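Local coordinates for protein aminoglycoside N(3)-acetyltransferase (Enterobacter cloacae, PDB 6NP3) that transfers the acetyl group of acetyl-CoA to the N3 amine of 2-deoxystreptamine antibiotics such as gentamicin, and thereby probably confers resistance to them, at residues A[121-125]-A[126-130]; A[85-89]-A[90-94]. All blocks are in the same frame, centred on the assembly; numbering follows the deposited sequence.

Contact 1 of 2, residues A[121-125]-A[126-130]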
ATOM      1  N   MET A 121      -6.119  -4.114   0.444  0.53 11.36           N
ATOM      2  CA  MET A 121      -5.963  -3.106  -0.595  0.53 11.34           C
ATOM      3  C   MET A 121      -7.328  -2.663  -1.112  0.53 12.11           C
ATOM      4  O   MET A 121      -8.214  -3.495  -1.335  0.53 13.05           O
ATOM      5  CB  MET A 121      -5.187  -3.708  -1.775  0.53 11.83           C
ATOM      6  CG  MET A 121      -3.816  -4.247  -1.441  0.53 12.10           C
ATOM      7  SD  MET A 121      -2.591  -2.962  -1.337  0.53 12.57           S
ATOM      8  CE  MET A 121      -1.252  -3.862  -0.576  0.53 12.36           C
ATOM      9  N   ALA A 122      -7.463  -1.363  -1.375  1.00 11.47           N
ATOM     10  CA  ALA A 122      -8.696  -0.781  -1.877  1.00 11.67           C
ATOM     11  C   ALA A 122      -8.442  -0.276  -3.284  1.00 11.87           C
ATOM     12  O   ALA A 122      -7.385   0.289  -3.547  1.00 12.45           O
ATOM     13  CB  ALA A 122      -9.119   0.376  -0.982  1.00 13.46           C
ATOM     14  N   ALA A 123      -9.407  -0.480  -4.184  1.00 11.81           N
ATOM     15  CA  ALA A 123      -9.259  -0.005  -5.543  1.00 11.84           C
ATOM     16  C   ALA A 123     -10.535   0.628  -6.053  1.00 12.03           C
ATOM     17  O   ALA A 123     -11.639   0.114  -5.834  1.00 12.41           O
ATOM     18  CB  ALA A 123      -8.882  -1.127  -6.506  1.00 13.21           C
ATOM     19  N   ILE A 124     -10.347   1.701  -6.809  1.00 11.61           N
ATOM     20  CA  ILE A 124     -11.428   2.431  -7.464  1.00 12.29           C
ATOM     21  C   ILE A 124     -11.099   2.483  -8.949  1.00 12.16           C
ATOM     22  O   ILE A 124      -9.991   2.885  -9.326  1.00 12.73           O
ATOM     23  CB  ILE A 124     -11.542   3.866  -6.919  1.00 13.58           C
ATOM     24  CG1 ILE A 124     -11.930   3.852  -5.442  1.00 14.06           C
ATOM     25  CG2 ILE A 124     -12.579   4.658  -7.705  1.00 15.46           C
ATOM     26  CD1 ILE A 124     -11.679   5.106  -4.711  1.00 14.80           C
ATOM     27  N   GLY A 125     -12.064   2.132  -9.792  1.00 12.34           N
ATOM     28  CA  GLY A 125     -11.940   2.274 -11.227  1.00 12.33           C
ATOM     29  C   GLY A 125     -12.370   1.022 -11.950  1.00 12.01           C
ATOM     30  O   GLY A 125     -12.723   0.009 -11.329  1.00 12.52           O
ATOM     31  N   PRO A 126     -12.362   1.059 -13.280  1.00 12.07           N
ATOM     32  CA  PRO A 126     -12.912  -0.070 -14.040  1.00 12.25           C
ATOM     33  C   PRO A 126     -12.203  -1.379 -13.804  1.00 11.89           C
ATOM     34  O   PRO A 126     -12.795  -2.443 -14.012  1.00 13.10           O
ATOM     35  CB  PRO A 126     -12.808   0.388 -15.498  1.00 12.65           C
ATOM     36  CG  PRO A 126     -12.823   1.882 -15.422  1.00 12.50           C
ATOM     37  CD  PRO A 126     -12.038   2.203 -14.142  1.00 12.20           C
ATOM     38  N   ASP A 127     -10.931  -1.354 -13.419  1.00 12.45           N
ATOM     39  CA  ASP A 127     -10.161  -2.575 -13.217  1.00 12.48           C
ATOM     40  C   ASP A 127     -10.067  -2.958 -11.747  1.00 12.70           C
ATOM     41  O   ASP A 127      -9.286  -3.843 -11.378  1.00 13.41           O
ATOM     42  CB  ASP A 127      -8.769  -2.415 -13.823  1.00 12.89           C
ATOM     43  CG  ASP A 127      -8.804  -2.107 -15.303  1.00 12.77           C
ATOM     44  OD1 ASP A 127      -9.585  -2.723 -16.042  1.00 13.24           O
ATOM     45  OD2 ASP A 127      -8.067  -1.210 -15.746  1.00 15.87           O
ATOM     46  N   ALA A 128     -10.914  -2.369 -10.910  1.00 13.25           N
ATOM     47  CA  ALA A 128     -10.801  -2.564  -9.471  1.00 13.48           C
ATOM     48  C   ALA A 128     -11.002  -4.017  -9.070  1.00 13.36           C
ATOM     49  O   ALA A 128     -10.294  -4.532  -8.192  1.00 13.84           O
ATOM     50  CB  ALA A 128     -11.833  -1.707  -8.749  1.00 14.32           C
ATOM     51  N   ALA A 129     -11.976  -4.706  -9.657  1.00 13.90           N
ATOM     52  CA  ALA A 129     -12.176  -6.091  -9.248  1.00 14.15           C
ATOM     53  C   ALA A 129     -10.968  -6.949  -9.610  1.00 13.34           C
ATOM     54  O   ALA A 129     -10.565  -7.833  -8.839  1.00 14.60           O
ATOM     55  CB  ALA A 129     -13.456  -6.653  -9.866  1.00 16.83           C
ATOM     56  N   TRP A 130     -10.416  -6.746 -10.800  1.00 12.75           N
ATOM     57  CA  TRP A 130      -9.234  -7.491 -11.214  1.00 12.81           C
ATOM     58  C   TRP A 130      -8.042  -7.174 -10.323  1.00 11.98           C
ATOM     59  O   TRP A 130      -7.245  -8.063 -10.013  1.00 12.73           O
ATOM     60  CB  TRP A 130      -8.935  -7.137 -12.670  1.00 12.72           C
ATOM     61  CG  TRP A 130      -7.683  -7.718 -13.213  1.00 12.60           C
ATOM     62  CD1 TRP A 130      -7.527  -8.962 -13.732  1.00 14.31           C
ATOM     63  CD2 TRP A 130      -6.406  -7.090 -13.303  1.00 12.48           C
ATOM     64  NE1 TRP A 130      -6.229  -9.165 -14.101  1.00 15.82           N
ATOM     65  CE2 TRP A 130      -5.520  -8.025 -13.853  1.00 13.67           C
ATOM     66  CE3 TRP A 130      -5.916  -5.839 -12.941  1.00 13.18           C
ATOM     67  CZ2 TRP A 130      -4.195  -7.730 -14.095  1.00 15.08           C
ATOM     68  CZ3 TRP A 130      -4.593  -5.551 -13.206  1.00 14.12           C
ATOM     69  CH2 TRP A 130      -3.759  -6.482 -13.781  1.00 15.01           C
TER
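Ala123 and Ala128 meet methyl to methyl across a strand-to-helix junction, a type I beta turn from Gly125 to Ala128 that carries the chain from strand 121-124 of the central mixed sheet straight into helix 128-132. The turn is closed by the backbone bond from Ala128 N to Gly125 O, 3.0 Å. Gly125 makes the corner with a phi of 133°, a region hardly open to residues bearing a CB, and Pro126 follows it on the outer side of the bend.

The side chain of Ala128 is a single atom, and its CB is closely surrounded: Ala128 CB lies 3.2 Å from Gly125 O, 3.4 Å from Ala123 O and 3.8 Å from Ala123 CB. With a single methyl on each side, the first helical turn lies directly against the strand end, where Ala123 also touches Leu131 and Val132 of the same helix.

Asp127 holds the N-cap position, but its carboxylate makes no capping bond. A bound magnesium ion lies about 3 Å from this side chain, and Asp127 is a magnesium-binding residue. Its backbone N is held by Asn55 OD1, on the neighbouring strand 55-59, while the ring of Trp130, in the first turn of the helix, packs edge-to-face with that of His153. Followed outward, the Asp127 side chain leaves with CB pointing to the side of the turn; CG then sits anti to the carbonyl carbon (chi1 -59°), and at the tip Asp127 OD2 ends in a hydrogen bond with His153 NE2.

Contact 2 of 2, residues A[85-89]-A[90-94]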
ATOM      1  N   PRO A  85     -13.312  -9.625  16.107  1.00 17.41           N
ATOM      2  CA  PRO A  85     -14.235  -9.535  14.973  1.00 18.12           C
ATOM      3  C   PRO A  85     -13.619 -10.136  13.720  1.00 17.56           C
ATOM      4  O   PRO A  85     -12.443  -9.911  13.416  1.00 17.93           O
ATOM      5  CB  PRO A  85     -14.436  -8.023  14.798  1.00 18.21           C
ATOM      6  CG  PRO A  85     -13.252  -7.390  15.398  1.00 18.39           C
ATOM      7  CD  PRO A  85     -12.881  -8.298  16.572  1.00 17.33           C
ATOM      8  N   ALA A  86     -14.410 -10.910  12.991  1.00 17.43           N
ATOM      9  CA  ALA A  86     -13.992 -11.295  11.650  1.00 17.39           C
ATOM     10  C   ALA A  86     -13.823 -10.070  10.757  1.00 16.89           C
ATOM     11  O   ALA A  86     -14.560  -9.086  10.870  1.00 17.39           O
ATOM     12  CB  ALA A  86     -15.009 -12.231  11.004  1.00 19.07           C
ATOM     13  N   PHE A  87     -12.810 -10.119   9.883  1.00 16.10           N
ATOM     14  CA  PHE A  87     -12.616  -9.063   8.892  1.00 14.93           C
ATOM     15  C   PHE A  87     -13.803  -9.022   7.943  1.00 15.94           C
ATOM     16  O   PHE A  87     -14.099 -10.003   7.257  1.00 17.45           O
ATOM     17  CB  PHE A  87     -11.329  -9.302   8.107  1.00 14.87           C
ATOM     18  CG  PHE A  87     -11.063  -8.271   7.035  1.00 14.46           C
ATOM     19  CD1 PHE A  87     -10.747  -6.965   7.364  1.00 14.65           C
ATOM     20  CD2 PHE A  87     -11.086  -8.626   5.698  1.00 15.01           C
ATOM     21  CE1 PHE A  87     -10.478  -6.046   6.392  1.00 15.17           C
ATOM     22  CE2 PHE A  87     -10.807  -7.667   4.712  1.00 15.27           C
ATOM     23  CZ  PHE A  87     -10.502  -6.408   5.085  1.00 15.17           C
ATOM     24  N   ASP A  88     -14.483  -7.893   7.905  1.00 16.29           N
ATOM     25  CA  ASP A  88     -15.618  -7.710   7.007  1.00 17.47           C
ATOM     26  C   ASP A  88     -15.234  -6.595   6.046  1.00 17.66           C
ATOM     27  O   ASP A  88     -15.159  -5.427   6.467  1.00 17.72           O
ATOM     28  CB  ASP A  88     -16.855  -7.317   7.813  1.00 20.50           C
ATOM     29  CG  ASP A  88     -18.092  -7.212   6.959  1.00 25.08           C
ATOM     30  OD1 ASP A  88     -17.944  -7.082   5.722  1.00 25.59           O
ATOM     31  OD2 ASP A  88     -19.206  -7.244   7.530  1.00 28.49           O
ATOM     32  N   PRO A  89     -14.921  -6.908   4.778  1.00 18.14           N
ATOM     33  CA  PRO A  89     -14.355  -5.881   3.891  1.00 18.36           C
ATOM     34  C   PRO A  89     -15.273  -4.696   3.685  1.00 17.75           C
ATOM     35  O   PRO A  89     -14.790  -3.582   3.437  1.00 18.94           O
ATOM     36  CB  PRO A  89     -14.107  -6.648   2.580  1.00 20.52           C
ATOM     37  CG  PRO A  89     -14.949  -7.879   2.664  1.00 23.24           C
ATOM     38  CD  PRO A  89     -14.968  -8.232   4.122  1.00 21.11           C
ATOM     39  N   ASP A  90     -16.588  -4.891   3.814  1.00 18.94           N
ATOM     40  CA  ASP A  90     -17.519  -3.793   3.596  1.00 20.30           C
ATOM     41  C   ASP A  90     -17.551  -2.811   4.761  1.00 20.17           C
ATOM     42  O   ASP A  90     -17.990  -1.668   4.581  1.00 22.42           O
ATOM     43  CB  ASP A  90     -18.937  -4.324   3.324  1.00 23.93           C
ATOM     44  CG  ASP A  90     -19.017  -5.176   2.060  1.00 27.58           C
ATOM     45  OD1 ASP A  90     -18.412  -4.799   1.036  1.00 29.06           O
ATOM     46  OD2 ASP A  90     -19.709  -6.218   2.083  1.00 30.83           O
ATOM     47  N   HIS A  91     -17.114  -3.229   5.952  1.00 19.32           N
ATOM     48  CA  HIS A  91     -17.268  -2.411   7.150  1.00 19.82           C
ATOM     49  C   HIS A  91     -15.986  -2.147   7.921  1.00 20.18           C
ATOM     50  O   HIS A  91     -15.963  -1.219   8.733  1.00 23.34           O
ATOM     51  CB  HIS A  91     -18.301  -3.051   8.082  1.00 22.54           C
ATOM     52  CG  HIS A  91     -19.650  -3.185   7.443  1.00 25.12           C
ATOM     53  ND1 HIS A  91     -20.076  -4.344   6.830  1.00 27.12           N
ATOM     54  CD2 HIS A  91     -20.632  -2.275   7.249  1.00 27.80           C
ATOM     55  CE1 HIS A  91     -21.288  -4.155   6.335  1.00 28.50           C
ATOM     56  NE2 HIS A  91     -21.645  -2.908   6.575  1.00 29.27           N
ATOM     57  N   ALA A  92     -14.917  -2.874   7.669  1.00 18.36           N
ATOM     58  CA  ALA A  92     -13.714  -2.760   8.487  1.00 17.50           C
ATOM     59  C   ALA A  92     -12.986  -1.457   8.185  1.00 16.08           C
ATOM     60  O   ALA A  92     -12.582  -1.236   7.033  1.00 15.95           O
ATOM     61  CB  ALA A  92     -12.810  -3.958   8.189  1.00 18.19           C
ATOM     62  N   PRO A  93     -12.743  -0.592   9.156  1.00 16.04           N
ATOM     63  CA  PRO A  93     -12.021   0.646   8.852  1.00 16.23           C
ATOM     64  C   PRO A  93     -10.549   0.421   8.526  1.00 15.66           C
ATOM     65  O   PRO A  93      -9.925  -0.562   8.940  1.00 15.37           O
ATOM     66  CB  PRO A  93     -12.186   1.493  10.120  1.00 18.69           C
ATOM     67  CG  PRO A  93     -12.693   0.562  11.168  1.00 20.78           C
ATOM     68  CD  PRO A  93     -13.334  -0.599  10.512  1.00 17.37           C
ATOM     69  N   ALA A  94     -10.004   1.358   7.759  1.00 14.98           N
ATOM     70  CA  ALA A  94      -8.602   1.343   7.382  1.00 14.46           C
ATOM     71  C   ALA A  94      -7.713   1.541   8.609  1.00 14.66           C
ATOM     72  O   ALA A  94      -8.139   2.064   9.647  1.00 15.98           O
ATOM     73  CB  ALA A  94      -8.355   2.460   6.364  1.00 15.71           C
TER
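Asp88 O is gripped by two backbone donors: Ala92 N at 2.8 Å, almost in line with the carbonyl, and His91 N at 3.0 Å, raised about 51° out of the carbonyl plane. Approaching from such different directions, the two N-H groups can share one oxygen, and together they wind residues 88 to 92 into a single tight turn. The side chain of Asp88 supplies the rest of an Asx motif. Asp88 OD1 accepts from Asp90 N at 3.2 Å, closing an Asx turn in which the donor meets the carboxylate from above its plane.

With CG anti to the backbone N (chi1 -176°), the carboxylate lies beside its own carbonyl carbon, where OD1 meets the N-H of Asp90. The Asp88 and His91 side chains lie side by side, and Asp88 OD2 takes a weak bond from His91 ND1, 3.1 Å, at the edge of the imidazole; ring and carboxylate are nearly perpendicular, their planes 78° apart. The second carboxylate is near as well, Asp90 OD2 being 4.1 Å from Asp88 OD1, a proximity that probably costs some energy and that the donors around Asp88 may partly offset.

On the buried side, Ala92 CB points back at segment 85-89 and makes an apolar contact with Phe87 CE1, 3.6 Å.

The turn belongs to the loop between helices 78-83 and 101-106. Phe87 packs edge-to-face with Trp62 and pairs through its backbone with Pro190, while Asp88 touches Leu192 in the same strand, 184-193. Arg113 NH1 of strand 112-113 bonds Ala92 O, and Glu103 OE2 of helix 101-106 accepts a hydrogen bond from Ala94 N.

In the fold
Contacts 1 and 2 follow one another along the chain, with centres 17 Å apart and nearest atoms about 7 Å apart, so they do not touch. The edge strand 112-113 connects them: Arg112 pairs through its backbone with Ala123 and packs on Ala128 in contact 1, and the neighbouring Arg113 reaches the turn of contact 2. Their relation to ligands differs. Contact 1 adjoins the magnesium ion, and its Ile124 side chain is about 12 Å from that of Val27, part of the acetyl-CoA site, which is empty of cofactor in this complex. Contact 2 includes no pocket residue, yet the Phe87 side chain comes within about 10 Å of bound gentamicin and touches Pro117, next to the pocket residue Asp118.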